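PDB 3G5S: methylenetetrahydrofolate--tRNA-(uracil-5-)-methyltransferase TrmFO from Thermus thermophilus, which catalyses, with FAD as cofactor, the folate-dependent methylation of uridine 54 in tRNA to 5-methyluridine. Local coordinates for residues Thr311-Pro316 / Gly335-Val340; Glu321-Arg326 / Phe351-Asn356. One frame throughout, in Å; residues are numbered along the deposited sequence.

Interaction 1 of 2, residues Thr311-Pro316 / Gly335-Val340; sequences TYLNAP and GVLAGV. With FAD (flavin-adenine dinucleotide), chain B; EDO (1,2-ethanediol), chain F.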
ATOM      1  N   THR A 311       1.243  11.773  -0.860  1.00 12.84           N
ATOM      2  CA  THR A 311       2.321  11.834  -1.843  1.00 11.88           C
ATOM      3  C   THR A 311       2.956  10.468  -2.027  1.00 11.39           C
ATOM      4  O   THR A 311       3.364   9.827  -1.055  1.00 12.07           O
ATOM      5  CB  THR A 311       3.384  12.834  -1.426  1.00 13.16           C
ATOM      6  OG1 THR A 311       2.798  14.138  -1.442  1.00 15.19           O
ATOM      7  CG2 THR A 311       4.544  12.814  -2.390  1.00 14.04           C
ATOM      8  N   TYR A 312       3.044  10.024  -3.274  1.00 10.66           N
ATOM      9  CA  TYR A 312       3.662   8.743  -3.569  1.00 10.64           C
ATOM     10  C   TYR A 312       4.148   8.674  -5.010  1.00 10.79           C
ATOM     11  O   TYR A 312       3.685   9.412  -5.882  1.00 11.75           O
ATOM     12  CB  TYR A 312       2.702   7.577  -3.245  1.00 10.47           C
ATOM     13  CG  TYR A 312       1.526   7.462  -4.192  1.00 10.29           C
ATOM     14  CD1 TYR A 312       0.435   8.317  -4.089  1.00 11.55           C
ATOM     15  CD2 TYR A 312       1.505   6.502  -5.194  1.00 10.77           C
ATOM     16  CE1 TYR A 312      -0.638   8.217  -4.959  1.00 11.87           C
ATOM     17  CE2 TYR A 312       0.432   6.394  -6.067  1.00 11.57           C
ATOM     18  CZ  TYR A 312      -0.639   7.258  -5.947  1.00 11.32           C
ATOM     19  OH  TYR A 312      -1.715   7.175  -6.807  1.00 12.27           O
ATOM     20  N   LEU A 313       5.086   7.766  -5.236  1.00 10.23           N
ATOM     21  CA  LEU A 313       5.679   7.530  -6.541  1.00 10.93           C
ATOM     22  C   LEU A 313       4.975   6.442  -7.337  1.00 10.68           C
ATOM     23  O   LEU A 313       4.354   5.534  -6.771  1.00 10.92           O
ATOM     24  CB  LEU A 313       7.132   7.106  -6.361  1.00 12.09           C
ATOM     25  CG  LEU A 313       8.033   8.163  -5.730  1.00 13.37           C
ATOM     26  CD1 LEU A 313       9.344   7.532  -5.323  1.00 14.73           C
ATOM     27  CD2 LEU A 313       8.262   9.332  -6.687  1.00 15.55           C
ATOM     28  N   ASN A 314       5.110   6.527  -8.655  1.00 10.84           N
ATOM     29  CA  ASN A 314       4.662   5.465  -9.527  1.00 10.77           C
ATOM     30  C   ASN A 314       5.665   4.328  -9.446  1.00 10.33           C
ATOM     31  O   ASN A 314       6.637   4.273 -10.197  1.00 11.19           O
ATOM     32  CB  ASN A 314       4.509   5.959 -10.964  1.00 11.66           C
ATOM     33  CG  ASN A 314       3.726   4.987 -11.804  1.00 12.33           C
ATOM     34  OD1 ASN A 314       4.040   3.795 -11.827  1.00 13.00           O
ATOM     35  ND2 ASN A 314       2.681   5.471 -12.467  1.00 13.41           N
ATOM     36  N   ALA A 315       5.439   3.432  -8.496  1.00 10.49           N
ATOM     37  CA  ALA A 315       6.380   2.350  -8.251  1.00 10.22           C
ATOM     38  C   ALA A 315       6.621   1.471  -9.480  1.00 10.45           C
ATOM     39  O   ALA A 315       7.766   1.163  -9.790  1.00 11.03           O
ATOM     40  CB  ALA A 315       5.965   1.523  -7.040  1.00 11.59           C
ATOM     41  N   PRO A 316       5.557   1.071 -10.205  1.00 10.67           N
ATOM     42  CA  PRO A 316       5.852   0.180 -11.332  1.00 12.17           C
ATOM     43  C   PRO A 316       6.737   0.833 -12.392  1.00 13.62           C
ATOM     44  O   PRO A 316       7.516   0.138 -13.046  1.00 17.67           O
ATOM     45  CB  PRO A 316       4.465  -0.148 -11.900  1.00 13.84           C
ATOM     46  CG  PRO A 316       3.532   0.059 -10.766  1.00 14.77           C
ATOM     47  CD  PRO A 316       4.112   1.159  -9.926  1.00 11.40           C
ATOM     48  N   GLY A 335       8.108   2.962   2.393  1.00  9.16           N
ATOM     49  CA  GLY A 335       6.941   3.551   3.009  1.00  9.55           C
ATOM     50  C   GLY A 335       5.959   4.065   1.982  1.00  8.83           C
ATOM     51  O   GLY A 335       5.946   3.634   0.826  1.00  9.25           O
ATOM     52  N   VAL A 336       5.104   4.983   2.415  1.00  9.36           N
ATOM     53  CA  VAL A 336       4.085   5.531   1.536  1.00  9.91           C
ATOM     54  C   VAL A 336       4.699   6.130   0.263  1.00  9.25           C
ATOM     55  O   VAL A 336       4.119   6.026  -0.818  1.00  9.78           O
ATOM     56  CB  VAL A 336       3.235   6.557   2.291  1.00 10.62           C
ATOM     57  CG1 VAL A 336       2.419   7.422   1.330  1.00 13.13           C
ATOM     58  CG2 VAL A 336       2.324   5.827   3.264  1.00 10.81           C
ATOM     59  N   LEU A 337       5.870   6.749   0.379  1.00  9.50           N
ATOM     60  CA  LEU A 337       6.499   7.309  -0.811  1.00  9.56           C
ATOM     61  C   LEU A 337       6.681   6.255  -1.917  1.00  9.27           C
ATOM     62  O   LEU A 337       6.594   6.566  -3.109  1.00  9.73           O
ATOM     63  CB  LEU A 337       7.840   7.952  -0.447  1.00  9.44           C
ATOM     64  CG  LEU A 337       8.559   8.656  -1.601  1.00 10.29           C
ATOM     65  CD1 LEU A 337       7.781   9.896  -2.051  1.00 10.98           C
ATOM     66  CD2 LEU A 337       9.979   9.019  -1.195  1.00 10.79           C
ATOM     67  N   ALA A 338       6.959   5.011  -1.517  1.00  9.09           N
ATOM     68  CA  ALA A 338       7.170   3.909  -2.456  1.00  9.12           C
ATOM     69  C   ALA A 338       5.881   3.297  -2.992  1.00  9.66           C
ATOM     70  O   ALA A 338       5.937   2.393  -3.829  1.00 11.23           O
ATOM     71  CB  ALA A 338       8.019   2.819  -1.810  1.00 10.58           C
ATOM     72  N   GLY A 339       4.727   3.745  -2.504  1.00  9.80           N
ATOM     73  CA  GLY A 339       3.471   3.234  -3.020  1.00 10.60           C
ATOM     74  C   GLY A 339       2.744   2.225  -2.147  1.00  9.69           C
ATOM     75  O   GLY A 339       1.811   1.578  -2.627  1.00  9.99           O
ATOM     76  N   VAL A 340       3.142   2.089  -0.883  1.00  9.90           N
ATOM     77  CA  VAL A 340       2.380   1.266   0.045  1.00 10.51           C
ATOM     78  C   VAL A 340       1.523   2.136   0.950  1.00 10.92           C
ATOM     79  O   VAL A 340       1.618   3.370   0.939  1.00 12.18           O
ATOM     80  CB  VAL A 340       3.253   0.287   0.868  1.00 11.27           C
ATOM     81  CG1 VAL A 340       4.052  -0.612  -0.050  1.00 12.44           C
ATOM     82  CG2 VAL A 340       4.135   1.010   1.879  1.00 11.88           C
TER
HETATM   83  PA  FAD B 444       5.805   8.850   7.939  1.00 10.67           P
HETATM   84  O1A FAD B 444       4.872  10.009   7.741  1.00 11.62           O
HETATM   85  O2A FAD B 444       5.581   7.951   9.115  1.00 11.15           O
HETATM   86  O5B FAD B 444       7.321   9.345   8.007  1.00 10.59           O
HETATM   87  C5B FAD B 444       7.835  10.287   7.085  1.00 11.11           C
HETATM   88  C4B FAD B 444       8.822  11.159   7.835  1.00 11.06           C
HETATM   89  O4B FAD B 444       9.521  11.976   6.911  1.00 11.27           O
HETATM   90  C3B FAD B 444       8.121  12.107   8.806  1.00 11.74           C
HETATM   91  O3B FAD B 444       8.684  12.009  10.100  1.00 12.32           O
HETATM   92  C2B FAD B 444       8.336  13.493   8.198  1.00 12.17           C
HETATM   93  O2B FAD B 444       8.447  14.541   9.139  1.00 13.18           O
HETATM   94  C1B FAD B 444       9.636  13.299   7.440  1.00 11.61           C
HETATM   95  N9A FAD B 444       9.893  14.165   6.280  1.00 12.28           N
HETATM   96  C8A FAD B 444       9.047  14.458   5.246  1.00 12.36           C
HETATM   97  N7A FAD B 444       9.715  15.202   4.340  1.00 12.35           N
HETATM   98  C5A FAD B 444      10.986  15.373   4.791  1.00 12.13           C
HETATM   99  C6A FAD B 444      12.096  16.036   4.286  1.00 12.86           C
HETATM  100  N6A FAD B 444      12.128  16.536   3.043  1.00 13.38           N
HETATM  101  N1A FAD B 444      13.259  16.006   5.007  1.00 13.18           N
HETATM  102  C2A FAD B 444      13.338  15.361   6.218  1.00 13.01           C
HETATM  103  N3A FAD B 444      12.245  14.698   6.730  1.00 12.54           N
HETATM  104  C4A FAD B 444      11.103  14.725   6.012  1.00 11.85           C
HETATM  105  N1  FAD B 444      -1.769   4.129   8.424  1.00 15.04           N
HETATM  106  C2  FAD B 444      -2.346   3.082   9.095  1.00 16.21           C
HETATM  107  O2  FAD B 444      -1.906   1.941   8.969  1.00 16.23           O
HETATM  108  N3  FAD B 444      -3.429   3.317   9.921  1.00 18.11           N
HETATM  109  C4  FAD B 444      -3.957   4.585  10.103  1.00 18.79           C
HETATM  110  O4  FAD B 444      -4.923   4.763  10.854  1.00 21.94           O
HETATM  111  C4X FAD B 444      -3.359   5.642   9.417  1.00 17.33           C
HETATM  112  N5  FAD B 444      -3.841   6.924   9.549  1.00 19.08           N
HETATM  113  C5X FAD B 444      -3.231   7.959   8.869  1.00 17.96           C
HETATM  114  C6  FAD B 444      -3.721   9.252   9.021  1.00 18.31           C
HETATM  115  C7  FAD B 444      -3.135  10.311   8.341  1.00 18.98           C
HETATM  116  C7M FAD B 444      -3.669  11.706   8.508  1.00 20.72           C
HETATM  117  C8  FAD B 444      -2.044  10.070   7.511  1.00 19.27           C
HETATM  118  C8M FAD B 444      -1.398  11.207   6.773  1.00 21.41           C
HETATM  119  C9  FAD B 444      -1.549   8.777   7.360  1.00 17.50           C
HETATM  120  C9A FAD B 444      -2.140   7.712   8.036  1.00 16.22           C
HETATM  121  N10 FAD B 444      -1.660   6.419   7.873  1.00 14.49           N
HETATM  122  C10 FAD B 444      -2.271   5.400   8.580  1.00 15.38           C
HETATM  123  C1' FAD B 444      -0.987   6.041   6.573  1.00 13.26           C
HETATM  124  C2' FAD B 444       0.458   5.536   6.733  1.00 12.03           C
HETATM  125  O2' FAD B 444       0.517   4.155   7.048  1.00 11.65           O
HETATM  126  C3' FAD B 444       1.252   6.365   7.742  1.00 11.23           C
HETATM  127  O3' FAD B 444       1.342   7.672   7.213  1.00 12.20           O
HETATM  128  C4' FAD B 444       2.656   5.822   8.001  1.00 11.28           C
HETATM  129  O4' FAD B 444       3.195   6.530   9.101  1.00 11.90           O
HETATM  130  C5' FAD B 444       3.553   5.931   6.774  1.00 10.60           C
HETATM  131  O5' FAD B 444       4.892   5.678   7.140  1.00 10.09           O
HETATM  132  P   FAD B 444       6.071   6.435   6.369  1.00  9.68           P
HETATM  133  O1P FAD B 444       5.975   6.204   4.895  1.00  9.56           O
HETATM  134  O2P FAD B 444       7.344   6.047   7.046  1.00 10.20           O
HETATM  135  O3P FAD B 444       5.750   7.993   6.583  1.00  9.96           O
HETATM  136  C1  EDO F 448       1.124   7.626  -9.533  1.00 16.44           C
HETATM  137  O1  EDO F 448      -0.024   7.201 -10.272  1.00 18.38           O
HETATM  138  C2  EDO F 448       1.756   8.799 -10.271  1.00 15.85           C
HETATM  139  O2  EDO F 448       2.178   8.346 -11.560  1.00 14.66           O
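One backbone hydrogen bond joins the end of strand 309-313 to the 3-10 turn 336-338: L313 N donates to L337 O over 2.9 Å, with an N-H...O angle of 158°. The turn is itself closed by A338 N to G335 O and G339 N to V336 O.

The apolar pair is L313 and L337: CD1 of L313 lies 4.0 Å from CG of L337, the two side chains crossing at a slant. L337 covers this side of the strand because its CG stands anti to the backbone N (chi1 -176°). Other contacts set carbonyl oxygens against carbon: T311 O on V336 CG1 at 3.5 Å, V336 O on Y312 CB at 3.2 Å and A338 O on A315 CB at 3.3 Å; T311 O and A338 O are buried without a partner. G339 CA lies 4.4 Å from Y312 CD2; at its phi of 103° a CB would come too near A338 O and also approach A315 CB.

Polar ends lead outward. Y312 OH hydrogen-bonds F390 O and N1 of bound glutathione, whereas N314 caps helix 315-318 through OD1 to R317 N and reaches P387 O and an ethanediol through ND2. On the far side of the turn, V336 N gives a 2.9 Å hydrogen bond to FAD O1P.

This loop amide after strand 331-333 supplements the glycine-rich turn G8-G13, where A12 N also binds FAD, consistent with a Rossmann-type FAD-binding fold.

Interaction 2 of 2, residues Glu321-Arg326 / Phe351-Asn356; sequences ETLEFR and FLAGLN. With EDO (1,2-ethanediol), chain E.
The turn at T322 and L323 runs past one side of helix 343-361, its CA atoms coming closest where L323 faces A353, 5.8 Å apart. L323 has positive phi (74°), and its side chain is directed at the helix: CD1 meets CB of L352 at 4.1 Å and CB of A353 at 4.2 Å. L352 CD2 reaches back to E321 O at 3.5 Å, so this leucine spans from the turn's apolar tip to its backbone.

The polar link is made by N356. Its ND2 donates to T322 O over 2.9 Å, in the carbonyl plane and on a lone pair, while the oxygen lies nearly in the amide plane. With OD1 accepting from V367 N, both ends of the amide are engaged, which fixes its flip. T322 crosses N356 at about a right angle, and its OG1, set between the backbone N and carbonyl carbon (chi1 56°), accepts from E324 N in an ST turn. E324 extends from there to G330 N through OE2; with alanine in its place, the G330 amide would probably lose its carboxylate acceptor, weakening the link between the two residues.

Beyond the turn, the short, weakly bonded strand 324-325 lies against 331-333, the edge strand of the parallel sheet, through L323-A333 and F325-L331 backbone bonds, and F325 stacks on F149. L323 and L352 also touch L382 and V379 of helix 374-384, while F351 and L355 turn to helix 11-22.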
ATOM      1  N   GLU A 321      11.520  -4.563  -7.500  1.00 10.85           N
ATOM      2  CA  GLU A 321      10.976  -5.254  -6.327  1.00 11.22           C
ATOM      3  C   GLU A 321      11.932  -5.178  -5.132  1.00 10.41           C
ATOM      4  O   GLU A 321      11.551  -5.473  -4.000  1.00 11.31           O
ATOM      5  CB  GLU A 321      10.633  -6.708  -6.652  1.00 12.88           C
ATOM      6  CG  GLU A 321      11.831  -7.620  -6.858  1.00 14.77           C
ATOM      7  CD  GLU A 321      12.432  -7.509  -8.238  1.00 19.38           C
ATOM      8  OE1 GLU A 321      11.852  -6.812  -9.094  1.00 19.51           O
ATOM      9  OE2 GLU A 321      13.493  -8.125  -8.470  1.00 23.42           O
ATOM     10  N   THR A 322      13.175  -4.793  -5.414  1.00  9.66           N
ATOM     11  CA  THR A 322      14.200  -4.550  -4.407  1.00  9.64           C
ATOM     12  C   THR A 322      14.033  -3.187  -3.721  1.00  9.15           C
ATOM     13  O   THR A 322      14.742  -2.891  -2.750  1.00  9.93           O
ATOM     14  CB  THR A 322      15.546  -4.518  -5.099  1.00 10.45           C
ATOM     15  OG1 THR A 322      15.461  -3.521  -6.120  1.00 11.06           O
ATOM     16  CG2 THR A 322      15.881  -5.885  -5.734  1.00 11.83           C
ATOM     17  N   LEU A 323      13.125  -2.366  -4.260  1.00  9.06           N
ATOM     18  CA  LEU A 323      12.880  -0.977  -3.839  1.00  9.44           C
ATOM     19  C   LEU A 323      13.975   0.003  -4.280  1.00  9.65           C
ATOM     20  O   LEU A 323      13.942   1.185  -3.929  1.00  9.95           O
ATOM     21  CB  LEU A 323      12.572  -0.855  -2.348  1.00  9.61           C
ATOM     22  CG  LEU A 323      11.354  -1.663  -1.900  1.00 10.60           C
ATOM     23  CD1 LEU A 323      11.203  -1.590  -0.398  1.00 11.13           C
ATOM     24  CD2 LEU A 323      10.087  -1.188  -2.615  1.00 12.92           C
ATOM     25  N   GLU A 324      14.918  -0.484  -5.078  1.00  9.74           N
ATOM     26  CA  GLU A 324      15.905   0.381  -5.707  1.00  9.91           C
ATOM     27  C   GLU A 324      15.307   1.018  -6.954  1.00  9.93           C
ATOM     28  O   GLU A 324      14.608   0.361  -7.729  1.00 10.71           O
ATOM     29  CB  GLU A 324      17.140  -0.444  -6.078  1.00 10.87           C
ATOM     30  CG  GLU A 324      18.347   0.382  -6.485  1.00 12.06           C
ATOM     31  CD  GLU A 324      19.596  -0.459  -6.734  1.00 13.87           C
ATOM     32  OE1 GLU A 324      19.503  -1.701  -6.878  1.00 15.81           O
ATOM     33  OE2 GLU A 324      20.691   0.135  -6.788  1.00 13.39           O
ATOM     34  N   PHE A 325      15.583   2.302  -7.148  1.00  9.93           N
ATOM     35  CA  PHE A 325      15.161   2.978  -8.366  1.00 10.21           C
ATOM     36  C   PHE A 325      15.832   2.340  -9.573  1.00 10.94           C
ATOM     37  O   PHE A 325      17.057   2.162  -9.600  1.00 12.15           O
ATOM     38  CB  PHE A 325      15.522   4.463  -8.314  1.00 10.64           C
ATOM     39  CG  PHE A 325      14.576   5.311  -7.491  1.00 10.61           C
ATOM     40  CD1 PHE A 325      14.653   5.340  -6.105  1.00 10.84           C
ATOM     41  CD2 PHE A 325      13.632   6.112  -8.112  1.00 11.76           C
ATOM     42  CE1 PHE A 325      13.800   6.139  -5.357  1.00 11.67           C
ATOM     43  CE2 PHE A 325      12.779   6.912  -7.365  1.00 12.37           C
ATOM     44  CZ  PHE A 325      12.864   6.929  -5.992  1.00 11.95           C
ATOM     45  N   ARG A 326      15.029   2.032 -10.579  1.00 11.77           N
ATOM     46  CA  ARG A 326      15.519   1.398 -11.795  1.00 13.14           C
ATOM     47  C   ARG A 326      16.594   2.235 -12.486  1.00 13.91           C
ATOM     48  O   ARG A 326      17.519   1.686 -13.079  1.00 16.19           O
ATOM     49  CB  ARG A 326      14.370   1.148 -12.779  1.00 14.47           C
ATOM     50  CG  ARG A 326      13.232   0.281 -12.250  1.00 16.53           C
ATOM     51  CD  ARG A 326      12.138   0.163 -13.306  1.00 18.36           C
ATOM     52  NE  ARG A 326      10.914  -0.459 -12.808  1.00 19.66           N
ATOM     53  CZ  ARG A 326      10.691  -1.765 -12.811  1.00 20.79           C
ATOM     54  NH1 ARG A 326      11.621  -2.595 -13.274  1.00 23.57           N
ATOM     55  NH2 ARG A 326       9.543  -2.235 -12.344  1.00 20.45           N
ATOM     56  N   PHE A 351      12.406  -2.034   6.074  1.00  9.23           N
ATOM     57  CA  PHE A 351      13.317  -3.145   6.291  1.00  9.18           C
ATOM     58  C   PHE A 351      14.007  -3.560   4.988  1.00  8.56           C
ATOM     59  O   PHE A 351      15.228  -3.709   4.943  1.00  9.60           O
ATOM     60  CB  PHE A 351      12.564  -4.336   6.905  1.00  9.66           C
ATOM     61  CG  PHE A 351      13.284  -5.645   6.751  1.00  9.69           C
ATOM     62  CD1 PHE A 351      14.394  -5.945   7.529  1.00 11.63           C
ATOM     63  CD2 PHE A 351      12.866  -6.566   5.814  1.00 11.40           C
ATOM     64  CE1 PHE A 351      15.079  -7.138   7.374  1.00 12.44           C
ATOM     65  CE2 PHE A 351      13.544  -7.773   5.656  1.00 12.69           C
ATOM     66  CZ  PHE A 351      14.648  -8.054   6.440  1.00 12.94           C
ATOM     67  N   LEU A 352      13.235  -3.757   3.925  1.00  8.68           N
ATOM     68  CA  LEU A 352      13.815  -4.250   2.681  1.00  9.00           C
ATOM     69  C   LEU A 352      14.743  -3.222   2.035  1.00  8.52           C
ATOM     70  O   LEU A 352      15.828  -3.558   1.556  1.00  9.49           O
ATOM     71  CB  LEU A 352      12.741  -4.716   1.702  1.00  9.28           C
ATOM     72  CG  LEU A 352      13.287  -5.329   0.407  1.00 10.17           C
ATOM     73  CD1 LEU A 352      14.170  -6.545   0.654  1.00 11.52           C
ATOM     74  CD2 LEU A 352      12.164  -5.675  -0.540  1.00 11.12           C
ATOM     75  N   ALA A 353      14.318  -1.964   2.024  1.00  8.88           N
ATOM     76  CA  ALA A 353      15.148  -0.906   1.457  1.00  9.58           C
ATOM     77  C   ALA A 353      16.447  -0.768   2.236  1.00  9.01           C
ATOM     78  O   ALA A 353      17.517  -0.629   1.646  1.00  9.60           O
ATOM     79  CB  ALA A 353      14.390   0.410   1.425  1.00  9.82           C
ATOM     80  N   GLY A 354      16.358  -0.808   3.561  1.00  9.35           N
ATOM     81  CA  GLY A 354      17.543  -0.745   4.397  1.00 10.07           C
ATOM     82  C   GLY A 354      18.464  -1.933   4.176  1.00  9.49           C
ATOM     83  O   GLY A 354      19.686  -1.788   4.141  1.00 10.28           O
ATOM     84  N   LEU A 355      17.878  -3.118   4.035  1.00  9.71           N
ATOM     85  CA  LEU A 355      18.648  -4.319   3.765  1.00  9.72           C
ATOM     86  C   LEU A 355      19.422  -4.176   2.457  1.00  9.67           C
ATOM     87  O   LEU A 355      20.616  -4.475   2.392  1.00 10.35           O
ATOM     88  CB  LEU A 355      17.718  -5.533   3.710  1.00 10.64           C
ATOM     89  CG  LEU A 355      18.354  -6.865   3.303  1.00 11.67           C
ATOM     90  CD1 LEU A 355      19.510  -7.270   4.220  1.00 13.00           C
ATOM     91  CD2 LEU A 355      17.278  -7.937   3.293  1.00 12.12           C
ATOM     92  N   ASN A 356      18.740  -3.725   1.414  1.00  9.41           N
ATOM     93  CA  ASN A 356      19.396  -3.600   0.125  1.00  9.60           C
ATOM     94  C   ASN A 356      20.418  -2.473   0.067  1.00  9.77           C
ATOM     95  O   ASN A 356      21.460  -2.617  -0.564  1.00 10.39           O
ATOM     96  CB  ASN A 356      18.377  -3.542  -1.007  1.00  9.90           C
ATOM     97  CG  ASN A 356      17.802  -4.913  -1.301  1.00  9.66           C
ATOM     98  OD1 ASN A 356      18.499  -5.920  -1.148  1.00 10.73           O
ATOM     99  ND2 ASN A 356      16.538  -4.966  -1.708  1.00 10.23           N
TER
HETATM  100  C1  EDO E 447      19.056  -1.245 -11.040  1.00 24.57           C
HETATM  101  O1  EDO E 447      18.502  -0.911 -12.318  1.00 25.76           O
HETATM  102  C2  EDO E 447      18.811  -0.101 -10.066  1.00 24.21           C
HETATM  103  O2  EDO E 447      19.507   1.071 -10.510  1.00 22.63           O

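The centres of the two interactions lie 13 Å apart, and their segments alternate along the chain: 311-316, 321-326, 335-340, 351-356. Helix 315-318 leads from interaction 1 into the turn of interaction 2, and strand 331-333, the outer strand of the parallel sheet, leads back to the FAD-binding turn before helix 343-361. They also touch directly, through packing of L313 CD1 on F325 CZ at 3.6 Å and a weak hydrogen bond from R326 NH2 to P316 O. Helix 374-384 meets side chains of both. Interaction 1 thus places the FAD-contacting loop beside the strand carrying Y312 of the glutathione pocket, while interaction 2 packs the turn 321-326 on helix 343-361, all within the GidA family region.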